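Local atomic coordinates of DCN1-like protein 3 (Homo sapiens, PDB entry 4GBA), a protein that contributes to cullin neddylation by helping transfer NEDD8 from N-terminally acetylated E2 enzymes to cullin-RBX complexes. Residues L86-E89 / A90-D94; Y100-T103 / F104-L108; E181-P184 / S185-T189; T146-P149 / S150-G154; K58-R61 / K62-F65. One frame throughout, in Å; residues are numbered along the deposited sequence.

How the interactions relate
All five contacts are local ones within the DCUN1 domain, strung along the chain in the order interaction 5, 1, 2, 4, 3. Interactions 1 and 2 share helix 93-107, the first at its start and the second at its end, with centres about 16 Å apart. Interactions 2 and 5 each touch the bound acetylated E2 peptide: Phe-106 and Phe-59 both pack on a modified side chain of it, although the two contacts keep about 6 Å between their nearest atoms. Interactions 3 and 4 meet directly, Thr-189 CG2 lying 3.8 Å from Ser-150 OG, while Leu-186 reaches Ser-150 and Ile-152. Interaction 5 is about 38 Å from interaction 3, centre to centre, on the opposite side of the chain's centre.

Interaction 1: residues L86-E89 / A90-D94; sequences LLTE and AKQED
Gln-92 folds back on the last turn of helix 76-89 and returns its amide to the backbone of Thr-88. Its CB lies 3.5 Å from Glu-89 O, and CG stays close to the same oxygen. The chain then bends at chi2 (-49°), which swings CD round toward Thr-88 O. At the tip, NE2 donates to Thr-88 O over 3.0 Å in a nearly straight bond (168°), with the oxygen lying close to the plane of the glutamine amide. Lys-91 N, also 3.0 Å away, reaches Thr-88 O from the opposite face of the carbonyl, so two donors grip one acceptor. The Thr-88 side chain lies beside the glutamine and points the same way, Thr-88 CG2 being 4.0 Å from Gln-92 NE2.

The backbone closes a type I beta turn from Glu-89 to Gln-92, with Gln-92 N bonded to Glu-89 O at 3.1 Å. Ala-90, small enough for the buried inner side, still makes a helical bond to Leu-86 O and packs on Leu-46 of helix 42-50. The carboxylate of Glu-89 turns elsewhere, to a salt bridge with Lys-95. Gln-92, at the N-cap position of helix 93-107, thus spends its amide N-H on the helix before it, giving a carbonyl at that helix's end a second donor.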
loop_
_atom_site.group_PDB
_atom_site.type_symbol
_atom_site.label_atom_id
_atom_site.label_comp_id
_atom_site.label_asym_id
_atom_site.label_seq_id
_atom_site.Cartn_x
_atom_site.Cartn_y
_atom_site.Cartn_z
ATOM N N LEU A 86 -8.867 6.479 -11.833
ATOM C CA LEU A 86 -8.069 6.368 -10.615
ATOM C C LEU A 86 -6.728 5.742 -10.955
ATOM O O LEU A 86 -5.680 6.219 -10.510
ATOM C CB LEU A 86 -8.785 5.525 -9.562
ATOM C CG LEU A 86 -9.739 6.310 -8.665
ATOM C CD1 LEU A 86 -10.451 5.391 -7.681
ATOM C CD2 LEU A 86 -8.993 7.426 -7.927
ATOM N N LEU A 87 -6.768 4.681 -11.758
ATOM C CA LEU A 87 -5.550 4.013 -12.197
ATOM C C LEU A 87 -4.644 5.005 -12.926
ATOM O O LEU A 87 -3.437 5.048 -12.697
ATOM C CB LEU A 87 -5.873 2.814 -13.101
ATOM C CG LEU A 87 -6.468 1.563 -12.432
ATOM C CD1 LEU A 87 -7.100 0.636 -13.460
ATOM C CD2 LEU A 87 -5.414 0.823 -11.635
ATOM N N THR A 88 -5.244 5.801 -13.804
ATOM C CA THR A 88 -4.506 6.809 -14.555
ATOM C C THR A 88 -3.919 7.865 -13.640
ATOM O O THR A 88 -2.751 8.224 -13.772
ATOM C CB THR A 88 -5.400 7.466 -15.628
ATOM O OG1 THR A 88 -5.559 6.549 -16.711
ATOM C CG2 THR A 88 -4.772 8.738 -16.164
ATOM N N GLU A 89 -4.730 8.356 -12.711
ATOM C CA GLU A 89 -4.281 9.354 -11.737
ATOM C C GLU A 89 -3.031 8.884 -10.992
ATOM O O GLU A 89 -2.059 9.629 -10.854
ATOM C CB GLU A 89 -5.399 9.621 -10.735
ATOM C CG GLU A 89 -5.244 10.870 -9.894
ATOM C CD GLU A 89 -6.484 11.138 -9.052
ATOM O OE1 GLU A 89 -7.542 10.530 -9.330
ATOM O OE2 GLU A 89 -6.412 11.948 -8.108
ATOM N N ALA A 90 -3.064 7.636 -10.527
ATOM C CA ALA A 90 -1.987 7.069 -9.714
ATOM C C ALA A 90 -0.685 6.888 -10.489
ATOM O O ALA A 90 0.349 6.586 -9.903
ATOM C CB ALA A 90 -2.424 5.749 -9.096
ATOM N N LYS A 91 -0.741 7.075 -11.803
ATOM C CA LYS A 91 0.447 6.975 -12.648
ATOM C C LYS A 91 1.201 8.300 -12.783
ATOM O O LYS A 91 2.383 8.307 -13.110
ATOM C CB LYS A 91 0.083 6.445 -14.038
ATOM C CG LYS A 91 -0.004 4.936 -14.119
ATOM C CD LYS A 91 0.377 4.454 -15.508
ATOM C CE LYS A 91 -0.785 4.585 -16.487
ATOM N NZ LYS A 91 -1.689 3.385 -16.459
ATOM N N GLN A 92 0.515 9.415 -12.546
ATOM C CA GLN A 92 1.153 10.723 -12.613
ATOM C C GLN A 92 2.171 10.833 -11.483
ATOM O O GLN A 92 1.911 10.387 -10.370
ATOM C CB GLN A 92 0.125 11.856 -12.514
ATOM C CG GLN A 92 -1.108 11.706 -13.415
ATOM C CD GLN A 92 -0.780 11.375 -14.884
ATOM O OE1 GLN A 92 -0.224 12.208 -15.617
ATOM N NE2 GLN A 92 -1.143 10.157 -15.319
ATOM N N GLU A 93 3.317 11.446 -11.770
ATOM C CA GLU A 93 4.458 11.444 -10.851
ATOM C C GLU A 93 4.156 11.950 -9.438
ATOM O O GLU A 93 4.540 11.325 -8.453
ATOM C CB GLU A 93 5.629 12.239 -11.440
ATOM C CG GLU A 93 6.932 12.033 -10.679
ATOM C CD GLU A 93 8.003 13.058 -11.017
ATOM O OE1 GLU A 93 7.913 13.693 -12.098
ATOM O OE2 GLU A 93 8.937 13.223 -10.192
ATOM N N ASP A 94 3.492 13.092 -9.340
ATOM C CA ASP A 94 3.218 13.678 -8.036
ATOM C C ASP A 94 2.143 12.927 -7.251
ATOM O O ASP A 94 2.246 12.783 -6.031
ATOM C CB ASP A 94 2.884 15.170 -8.163
ATOM C CG ASP A 94 4.135 16.039 -8.334
ATOM O OD1 ASP A 94 4.089 17.000 -9.141
ATOM O OD2 ASP A 94 5.164 15.763 -7.658
#

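Interaction 2: residues Y100-T103 / F104-L108; sequences YRFT and FQFGL
Phe-102 and Phe-106, one helical turn apart, bring their side chains together on the same flank of helix 93-107. CB of Phe-106 sits over one face of the Phe-102 ring, 4.1 Å from its centroid, in a CH-pi contact. The rings themselves are nearly parallel, at 22°, but offset so much that little of one lies over the other; CZ of Phe-102 comes within 3.7 Å of Phe-106 CD1. Both rings swing away from their own backbone nitrogens (chi1 165° for Phe-102), which sends them outward and toward the C-terminal end of the helix.

The backbone beneath is regularly bonded, with Phe-106 N donating to Phe-102 O at 2.9 Å and Gly-107 N to Thr-103 O at 3.1 Å. Earlier in the turn, Phe-104 N makes only a weak bond to Arg-101 O. Thr-103 suits the buried inner side because its hydroxyl bonds back to Leu-99 O while its side chain packs on Leu-125 and Val-129. Solvent lies on the side of Arg-101, an exposed residue; Gln-105 is partly exposed and pairs with Arg-157. Phe-106, buried against Leu-45 and Met-56, also packs on a modified side chain of the bound peptide: an aromatic-rich helix end bordering the acetylated-E2 site of the DCUN1 domain.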
loop_
_atom_site.group_PDB
_atom_site.type_symbol
_atom_site.label_atom_id
_atom_site.label_comp_id
_atom_site.label_asym_id
_atom_site.label_seq_id
_atom_site.Cartn_x
_atom_site.Cartn_y
_atom_site.Cartn_z
ATOM N N TYR A 100 2.314 6.661 -2.593
ATOM C CA TYR A 100 3.448 5.999 -1.945
ATOM C C TYR A 100 3.651 6.398 -0.467
ATOM O O TYR A 100 3.891 5.529 0.380
ATOM C CB TYR A 100 4.732 6.212 -2.759
ATOM C CG TYR A 100 5.908 5.385 -2.274
ATOM C CD1 TYR A 100 6.070 4.065 -2.685
ATOM C CD2 TYR A 100 6.857 5.923 -1.409
ATOM C CE1 TYR A 100 7.137 3.297 -2.245
ATOM C CE2 TYR A 100 7.941 5.158 -0.957
ATOM C CZ TYR A 100 8.073 3.848 -1.380
ATOM O OH TYR A 100 9.137 3.086 -0.936
ATOM N N ARG A 101 3.550 7.688 -0.147
ATOM C CA ARG A 101 3.660 8.118 1.251
ATOM C C ARG A 101 2.477 7.625 2.091
ATOM O O ARG A 101 2.664 7.182 3.229
ATOM C CB ARG A 101 3.800 9.645 1.371
ATOM C CG ARG A 101 4.824 10.253 0.411
ATOM C CD ARG A 101 4.988 11.787 0.589
ATOM N NE ARG A 101 6.288 12.106 1.189
ATOM C CZ ARG A 101 7.006 13.202 0.938
ATOM N NH1 ARG A 101 6.561 14.119 0.080
ATOM N NH2 ARG A 101 8.184 13.369 1.546
ATOM N N PHE A 102 1.266 7.730 1.533
ATOM C CA PHE A 102 0.038 7.227 2.154
ATOM C C PHE A 102 0.124 5.720 2.444
ATOM O O PHE A 102 -0.364 5.252 3.469
ATOM C CB PHE A 102 -1.199 7.497 1.260
ATOM C CG PHE A 102 -2.421 6.706 1.671
ATOM C CD1 PHE A 102 -3.268 7.172 2.672
ATOM C CD2 PHE A 102 -2.696 5.469 1.092
ATOM C CE1 PHE A 102 -4.374 6.439 3.069
ATOM C CE2 PHE A 102 -3.803 4.732 1.489
ATOM C CZ PHE A 102 -4.641 5.221 2.480
ATOM N N THR A 103 0.725 4.966 1.532
ATOM C CA THR A 103 0.750 3.510 1.653
ATOM C C THR A 103 1.491 3.056 2.928
ATOM O O THR A 103 1.124 2.052 3.538
ATOM C CB THR A 103 1.327 2.842 0.373
ATOM O OG1 THR A 103 0.499 3.175 -0.756
ATOM C CG2 THR A 103 1.398 1.318 0.519
ATOM N N PHE A 104 2.507 3.818 3.344
ATOM C CA PHE A 104 3.226 3.483 4.561
ATOM C C PHE A 104 2.313 3.642 5.779
ATOM O O PHE A 104 2.199 2.730 6.610
ATOM C CB PHE A 104 4.504 4.315 4.730
ATOM C CG PHE A 104 5.227 4.019 6.011
ATOM C CD1 PHE A 104 6.203 3.036 6.066
ATOM C CD2 PHE A 104 4.883 4.673 7.180
ATOM C CE1 PHE A 104 6.842 2.740 7.264
ATOM C CE2 PHE A 104 5.523 4.364 8.385
ATOM C CZ PHE A 104 6.497 3.408 8.420
ATOM N N GLN A 105 1.663 4.801 5.860
ATOM C CA GLN A 105 0.741 5.144 6.944
ATOM C C GLN A 105 -0.438 4.165 7.025
ATOM O O GLN A 105 -0.913 3.802 8.111
ATOM C CB GLN A 105 0.214 6.576 6.732
ATOM C CG GLN A 105 -0.336 7.223 7.996
ATOM C CD GLN A 105 0.662 7.166 9.164
ATOM O OE1 GLN A 105 1.872 7.357 8.980
ATOM N NE2 GLN A 105 0.154 6.883 10.367
ATOM N N PHE A 106 -0.912 3.759 5.852
ATOM C CA PHE A 106 -2.005 2.812 5.714
ATOM C C PHE A 106 -1.618 1.457 6.319
ATOM O O PHE A 106 -2.339 0.918 7.160
ATOM C CB PHE A 106 -2.363 2.681 4.228
ATOM C CG PHE A 106 -3.599 1.851 3.952
ATOM C CD1 PHE A 106 -4.818 2.165 4.543
ATOM C CD2 PHE A 106 -3.548 0.784 3.060
ATOM C CE1 PHE A 106 -5.956 1.406 4.269
ATOM C CE2 PHE A 106 -4.678 0.024 2.781
ATOM C CZ PHE A 106 -5.881 0.336 3.387
ATOM N N GLY A 107 -0.469 0.924 5.908
ATOM C CA GLY A 107 -0.022 -0.372 6.391
ATOM C C GLY A 107 0.338 -0.343 7.864
ATOM O O GLY A 107 0.515 -1.379 8.497
ATOM N N LEU A 108 0.425 0.860 8.416
ATOM C CA LEU A 108 0.901 1.043 9.774
ATOM C C LEU A 108 -0.202 0.886 10.804
ATOM O O LEU A 108 -1.188 1.616 10.797
ATOM C CB LEU A 108 1.541 2.423 9.905
ATOM C CG LEU A 108 2.457 2.669 11.089
ATOM C CD1 LEU A 108 3.632 1.702 11.068
ATOM C CD2 LEU A 108 2.918 4.100 11.003
#

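Interaction 3: residues E181-P184 / S185-T189; sequences EAWP and SLFDT
Pro-184 O accepts from Phe-187 N at 3.0 Å, the donor lying above the carbonyl plane, near the N-terminal end of helix 185-199, where a loop in the C-terminal part of the DCUN1 domain runs into the helix. Proline's restricted phi suits the extended residue (psi 144°) just ahead of the helical ones. Its CD lies over one face of the Phe-187 ring in a CH-pi contact, 3.9 Å from the centroid, a fitting role for a carbon beside the amide nitrogen, whose C-H bonds are somewhat polarised.

Trp-183 approaches the phenylalanine from another direction. The two side chains cross at about a right angle, and their ring planes meet obliquely at 45°. Phe-187 has CG anti to its carbonyl carbon (chi1 -62°), an orientation that turns the ring back over the loop residues rather than along the helix. Phe-166 meets both aromatic rings, and Trp-141 of helix 138-147 also meets Phe-187, so this end of the helix is packed against two earlier helices. At the junction with the indole, Trp-183 CE3 sits at the edge of the phenylalanine ring, in its plane and 3.8 Å from Phe-187 CE2.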
loop_
_atom_site.group_PDB
_atom_site.type_symbol
_atom_site.label_atom_id
_atom_site.label_comp_id
_atom_site.label_asym_id
_atom_site.label_seq_id
_atom_site.Cartn_x
_atom_site.Cartn_y
_atom_site.Cartn_z
ATOM N N GLU A 181 27.422 6.137 0.464
ATOM C CA GLU A 181 26.268 7.030 0.516
ATOM C C GLU A 181 25.382 6.743 1.738
ATOM O O GLU A 181 25.284 5.607 2.211
ATOM C CB GLU A 181 25.453 6.897 -0.777
ATOM C CG GLU A 181 24.442 7.990 -1.005
ATOM C CD GLU A 181 24.033 8.100 -2.466
ATOM O OE1 GLU A 181 22.928 8.615 -2.732
ATOM O OE2 GLU A 181 24.819 7.685 -3.351
ATOM N N ALA A 182 24.748 7.791 2.253
ATOM C CA ALA A 182 23.907 7.689 3.451
ATOM C C ALA A 182 22.520 7.068 3.167
ATOM O O ALA A 182 21.480 7.653 3.516
ATOM C CB ALA A 182 23.759 9.054 4.134
ATOM N N TRP A 183 22.514 5.894 2.531
ATOM C CA TRP A 183 21.296 5.107 2.363
ATOM C C TRP A 183 21.023 4.382 3.679
ATOM O O TRP A 183 21.960 4.111 4.424
ATOM C CB TRP A 183 21.475 4.070 1.238
ATOM C CG TRP A 183 21.543 4.613 -0.191
ATOM C CD1 TRP A 183 22.588 4.487 -1.068
ATOM C CD2 TRP A 183 20.511 5.340 -0.900
ATOM N NE1 TRP A 183 22.277 5.096 -2.272
ATOM C CE2 TRP A 183 21.014 5.626 -2.193
ATOM C CE3 TRP A 183 19.220 5.779 -0.563
ATOM C CZ2 TRP A 183 20.269 6.329 -3.148
ATOM C CZ3 TRP A 183 18.479 6.471 -1.515
ATOM C CH2 TRP A 183 19.008 6.740 -2.794
ATOM N N PRO A 184 19.746 4.064 3.981
ATOM C CA PRO A 184 19.579 3.218 5.169
ATOM C C PRO A 184 20.434 1.976 4.983
ATOM O O PRO A 184 20.587 1.521 3.853
ATOM C CB PRO A 184 18.088 2.879 5.153
ATOM C CG PRO A 184 17.460 4.012 4.391
ATOM C CD PRO A 184 18.457 4.361 3.332
ATOM N N SER A 185 21.017 1.466 6.060
ATOM C CA SER A 185 22.006 0.394 5.949
ATOM C C SER A 185 21.411 -0.878 5.362
ATOM O O SER A 185 22.116 -1.667 4.732
ATOM C CB SER A 185 22.664 0.120 7.305
ATOM O OG SER A 185 21.693 -0.260 8.261
ATOM N N LEU A 186 20.110 -1.070 5.554
ATOM C CA LEU A 186 19.426 -2.188 4.910
ATOM C C LEU A 186 19.661 -2.252 3.385
ATOM O O LEU A 186 19.745 -3.342 2.810
ATOM C CB LEU A 186 17.925 -2.178 5.219
ATOM C CG LEU A 186 17.172 -3.422 4.727
ATOM C CD1 LEU A 186 17.688 -4.688 5.442
ATOM C CD2 LEU A 186 15.662 -3.286 4.884
ATOM N N PHE A 187 19.763 -1.100 2.728
ATOM C CA PHE A 187 20.012 -1.092 1.290
ATOM C C PHE A 187 21.370 -1.724 0.964
ATOM O O PHE A 187 21.502 -2.439 -0.028
ATOM C CB PHE A 187 19.909 0.319 0.695
ATOM C CG PHE A 187 18.535 0.955 0.828
ATOM C CD1 PHE A 187 17.477 0.268 1.394
ATOM C CD2 PHE A 187 18.313 2.247 0.371
ATOM C CE1 PHE A 187 16.223 0.861 1.519
ATOM C CE2 PHE A 187 17.064 2.844 0.494
ATOM C CZ PHE A 187 16.020 2.147 1.074
ATOM N N ASP A 188 22.371 -1.471 1.805
ATOM C CA ASP A 188 23.702 -2.057 1.620
ATOM C C ASP A 188 23.690 -3.574 1.849
ATOM O O ASP A 188 24.285 -4.335 1.081
ATOM C CB ASP A 188 24.747 -1.394 2.530
ATOM C CG ASP A 188 26.177 -1.596 2.018
ATOM O OD1 ASP A 188 26.431 -1.361 0.809
ATOM O OD2 ASP A 188 27.053 -2.003 2.816
ATOM N N THR A 189 23.012 -3.998 2.912
ATOM C CA THR A 189 22.799 -5.415 3.178
ATOM C C THR A 189 22.204 -6.111 1.953
ATOM O O THR A 189 22.528 -7.267 1.652
ATOM C CB THR A 189 21.838 -5.617 4.367
ATOM O OG1 THR A 189 22.343 -4.937 5.520
ATOM C CG2 THR A 189 21.669 -7.094 4.676
#

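Interaction 4: residues T146-P149 / S150-G154; sequences TENP and SGIKG
Asn-148 and Ile-152 meet through both ends of the asparagine amide, which hydrogen-bonds to the isoleucine backbone while OD1 also touches the isoleucine side chain. OD1 of Asn-148 accepts from Ile-152 N over 2.9 Å, in the carbonyl plane and on a lone pair, with an N-H...O angle of 164°. Next to it, ND2 of Asn-148 donates a hydrogen bond to Ile-152 O at 3.2 Å, again in the plane of the acceptor carbonyl, although that oxygen is tilted 22° from the asparagine amide plane. One residue thus has its N-H and C=O matched at once by a single side chain.

Asn-148 leaves the helix with positive phi, and its CG swings opposite its own nitrogen (chi1 -166°), carrying the amide across the mouth of the turn. Asparagine suits the place, since it tolerates such a backbone and carries both a donor and an acceptor. Pro-149, whose ring fixes phi, occupies the second position of the type I beta turn from Asn-148 to Gly-151; the turn is closed by Gly-151 N to Asn-148 O at 2.9 Å. Gly-151 also takes a positive phi, easy for a residue without a side chain.

A water donates to Asn-148 OD1 at 2.6 Å and accepts from Ser-150 N, 3.0 Å away. Ile-152 places CG1 between its backbone N and carbonyl carbon, and this carbon comes 3.2 Å from Asn-148 OD1. Although the contact is at the surface, protein and water together satisfy the amide oxygen, and the paired bonds hold the amide's rotation as the chain passes from helix 138-147 toward strand 154-155.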
loop_
_atom_site.group_PDB
_atom_site.type_symbol
_atom_site.label_atom_id
_atom_site.label_comp_id
_atom_site.label_asym_id
_atom_site.label_seq_id
_atom_site.Cartn_x
_atom_site.Cartn_y
_atom_site.Cartn_z
ATOM N N THR A 146 11.934 -11.420 1.961
ATOM C CA THR A 146 11.216 -12.623 2.378
ATOM C C THR A 146 12.220 -13.591 3.007
ATOM O O THR A 146 11.943 -14.251 4.014
ATOM C CB THR A 146 10.483 -13.300 1.193
ATOM O OG1 THR A 146 11.444 -13.767 0.240
ATOM C CG2 THR A 146 9.542 -12.318 0.507
ATOM N N GLU A 147 13.403 -13.655 2.412
ATOM C CA GLU A 147 14.490 -14.417 2.983
ATOM C C GLU A 147 14.897 -13.791 4.312
ATOM O O GLU A 147 15.088 -14.490 5.309
ATOM C CB GLU A 147 15.660 -14.433 2.014
ATOM C CG GLU A 147 16.900 -15.075 2.575
ATOM C CD GLU A 147 17.905 -15.418 1.495
ATOM O OE1 GLU A 147 17.473 -15.645 0.338
ATOM O OE2 GLU A 147 19.121 -15.458 1.806
ATOM N N ASN A 148 15.014 -12.464 4.323
ATOM C CA ASN A 148 15.366 -11.711 5.530
ATOM C C ASN A 148 16.699 -12.142 6.154
ATOM O O ASN A 148 16.771 -12.423 7.354
ATOM C CB ASN A 148 14.237 -11.780 6.572
ATOM C CG ASN A 148 14.410 -10.756 7.690
ATOM O OD1 ASN A 148 15.186 -9.801 7.565
ATOM N ND2 ASN A 148 13.680 -10.945 8.783
ATOM N N PRO A 149 17.762 -12.168 5.336
ATOM C CA PRO A 149 19.113 -12.582 5.740
ATOM C C PRO A 149 19.531 -12.000 7.084
ATOM O O PRO A 149 20.101 -12.727 7.891
ATOM C CB PRO A 149 20.007 -11.996 4.639
ATOM C CG PRO A 149 19.129 -11.917 3.445
ATOM C CD PRO A 149 17.719 -11.685 3.944
ATOM N N SER A 150 19.254 -10.716 7.316
ATOM C CA SER A 150 19.752 -10.022 8.505
ATOM C C SER A 150 18.712 -9.902 9.615
ATOM O O SER A 150 18.874 -9.111 10.545
ATOM C CB SER A 150 20.316 -8.631 8.148
ATOM O OG SER A 150 19.342 -7.771 7.564
ATOM N N GLY A 151 17.650 -10.692 9.518
ATOM C CA GLY A 151 16.612 -10.713 10.538
ATOM C C GLY A 151 16.157 -9.349 11.051
ATOM O O GLY A 151 16.365 -9.006 12.217
ATOM N N ILE A 152 15.532 -8.560 10.180
ATOM C CA ILE A 152 14.929 -7.308 10.614
ATOM C C ILE A 152 13.507 -7.577 11.124
ATOM O O ILE A 152 12.848 -8.545 10.698
ATOM C CB ILE A 152 14.939 -6.236 9.493
ATOM C CG1 ILE A 152 14.407 -6.809 8.182
ATOM C CG2 ILE A 152 16.354 -5.699 9.268
ATOM C CD1 ILE A 152 13.146 -6.148 7.692
ATOM N N LYS A 153 13.052 -6.746 12.057
ATOM C CA LYS A 153 11.705 -6.879 12.600
ATOM C C LYS A 153 10.691 -6.156 11.705
ATOM O O LYS A 153 9.600 -6.667 11.433
ATOM C CB LYS A 153 11.642 -6.323 14.024
ATOM N N GLY A 154 11.058 -4.970 11.234
ATOM C CA GLY A 154 10.144 -4.179 10.442
ATOM C C GLY A 154 10.830 -3.185 9.535
ATOM O O GLY A 154 12.054 -3.172 9.405
HETATM O O HOH W 1 17.165 -8.946 6.195
#

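Interaction 5: residues K58-R61 / K62-F65; sequences KFTR and KEFF
The chain passes from the short strand 59-60 directly into helix 61-71, where Phe-64 N bonds to Thr-60 O at 3.0 Å and Phe-65 N to Arg-61 O at 2.9 Å. Thr-60 is the N-cap, and with Glu-63 it forms a capping box. Its hydroxyl, set between the backbone nitrogen and carbonyl carbon (chi1 67°), accepts from Glu-63 N at 3.2 Å. In return, Glu-63 OE1 accepts from Thr-60 N at 2.9 Å, the N-H arriving from above the carboxylate plane. Threonine supplies a short acceptor, and glutamate is long enough to reach back across the turn.

Beyond the box, the extended Arg-61 chain sets one face of its guanidinium over CE2 and CZ of Phe-65, the two planes 23° apart and NH2 of Arg-61 3.7 Å from Phe-65 CZ. That same NH2 forms a salt bridge with Glu-9 of helix 7-13. On the inner side, Phe-59 CD2 meets the edge of the Phe-64 ring, 4.0 Å from Phe-64 CD1, and Phe-59 also packs on a modified side chain of the bound peptide. Reciprocal bonds satisfy polar groups at the helix start, and the negative carboxylate of Glu-63, placed near the helix N-terminus, would probably be favoured by the helix dipole.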
loop_
_atom_site.group_PDB
_atom_site.type_symbol
_atom_site.label_atom_id
_atom_site.label_comp_id
_atom_site.label_asym_id
_atom_site.label_seq_id
_atom_site.Cartn_x
_atom_site.Cartn_y
_atom_site.Cartn_z
ATOM N N LYS A 58 -10.974 -0.241 7.467
ATOM C CA LYS A 58 -11.920 0.672 8.078
ATOM C C LYS A 58 -12.065 1.960 7.274
ATOM O O LYS A 58 -11.067 2.551 6.845
ATOM C CB LYS A 58 -11.487 0.980 9.502
ATOM C CG LYS A 58 -12.324 2.052 10.188
ATOM C CD LYS A 58 -11.910 2.222 11.651
ATOM C CE LYS A 58 -12.666 3.373 12.323
ATOM N NZ LYS A 58 -12.563 3.364 13.818
ATOM N N PHE A 59 -13.311 2.366 7.047
ATOM C CA PHE A 59 -13.625 3.703 6.540
ATOM C C PHE A 59 -14.566 4.332 7.550
ATOM O O PHE A 59 -15.687 3.855 7.715
ATOM C CB PHE A 59 -14.380 3.652 5.211
ATOM C CG PHE A 59 -13.603 3.066 4.067
ATOM C CD1 PHE A 59 -12.253 3.320 3.916
ATOM C CD2 PHE A 59 -14.245 2.262 3.121
ATOM C CE1 PHE A 59 -11.544 2.796 2.845
ATOM C CE2 PHE A 59 -13.545 1.726 2.048
ATOM C CZ PHE A 59 -12.186 1.999 1.912
ATOM N N THR A 60 -14.139 5.391 8.230
ATOM C CA THR A 60 -15.070 6.126 9.088
ATOM C C THR A 60 -16.133 6.789 8.217
ATOM O O THR A 60 -15.928 6.998 7.016
ATOM C CB THR A 60 -14.359 7.228 9.909
ATOM O OG1 THR A 60 -13.888 8.246 9.022
ATOM C CG2 THR A 60 -13.185 6.650 10.695
ATOM N N ARG A 61 -17.267 7.128 8.817
ATOM C CA ARG A 61 -18.289 7.883 8.099
ATOM C C ARG A 61 -17.708 9.050 7.287
ATOM O O ARG A 61 -18.044 9.210 6.119
ATOM C CB ARG A 61 -19.356 8.392 9.061
ATOM C CG ARG A 61 -20.336 9.344 8.410
ATOM C CD ARG A 61 -21.459 9.747 9.352
ATOM N NE ARG A 61 -22.643 10.146 8.600
ATOM C CZ ARG A 61 -23.686 9.350 8.368
ATOM N NH1 ARG A 61 -23.713 8.110 8.851
ATOM N NH2 ARG A 61 -24.713 9.804 7.663
ATOM N N LYS A 62 -16.834 9.856 7.895
ATOM C CA LYS A 62 -16.257 11.008 7.210
ATOM C C LYS A 62 -15.361 10.654 6.025
ATOM O O LYS A 62 -15.383 11.333 4.991
ATOM C CB LYS A 62 -15.468 11.893 8.181
ATOM C CG LYS A 62 -15.020 13.207 7.537
ATOM C CD LYS A 62 -14.107 14.019 8.437
ATOM C CE LYS A 62 -13.548 15.225 7.692
ATOM N NZ LYS A 62 -14.642 16.118 7.184
ATOM N N GLU A 63 -14.546 9.618 6.186
ATOM C CA GLU A 63 -13.675 9.151 5.105
ATOM C C GLU A 63 -14.520 8.690 3.920
ATOM O O GLU A 63 -14.265 9.048 2.768
ATOM C CB GLU A 63 -12.763 8.011 5.595
ATOM C CG GLU A 63 -11.676 8.471 6.574
ATOM C CD GLU A 63 -11.095 7.340 7.442
ATOM O OE1 GLU A 63 -11.523 6.165 7.323
ATOM O OE2 GLU A 63 -10.196 7.635 8.259
ATOM N N PHE A 64 -15.543 7.903 4.219
ATOM C CA PHE A 64 -16.392 7.354 3.186
ATOM C C PHE A 64 -17.125 8.484 2.441
ATOM O O PHE A 64 -17.105 8.555 1.205
ATOM C CB PHE A 64 -17.366 6.334 3.785
ATOM C CG PHE A 64 -18.082 5.523 2.756
ATOM C CD1 PHE A 64 -17.477 4.407 2.191
ATOM C CD2 PHE A 64 -19.357 5.886 2.325
ATOM C CE1 PHE A 64 -18.138 3.652 1.223
ATOM C CE2 PHE A 64 -20.022 5.137 1.362
ATOM C CZ PHE A 64 -19.407 4.013 0.815
ATOM N N PHE A 65 -17.756 9.377 3.191
ATOM C CA PHE A 65 -18.448 10.507 2.578
ATOM C C PHE A 65 -17.523 11.459 1.817
ATOM O O PHE A 65 -17.810 11.825 0.677
ATOM C CB PHE A 65 -19.268 11.265 3.621
ATOM C CG PHE A 65 -20.619 10.667 3.861
ATOM C CD1 PHE A 65 -21.766 11.306 3.400
ATOM C CD2 PHE A 65 -20.746 9.449 4.517
ATOM C CE1 PHE A 65 -23.018 10.749 3.613
ATOM C CE2 PHE A 65 -21.994 8.886 4.728
ATOM C CZ PHE A 65 -23.131 9.534 4.278
#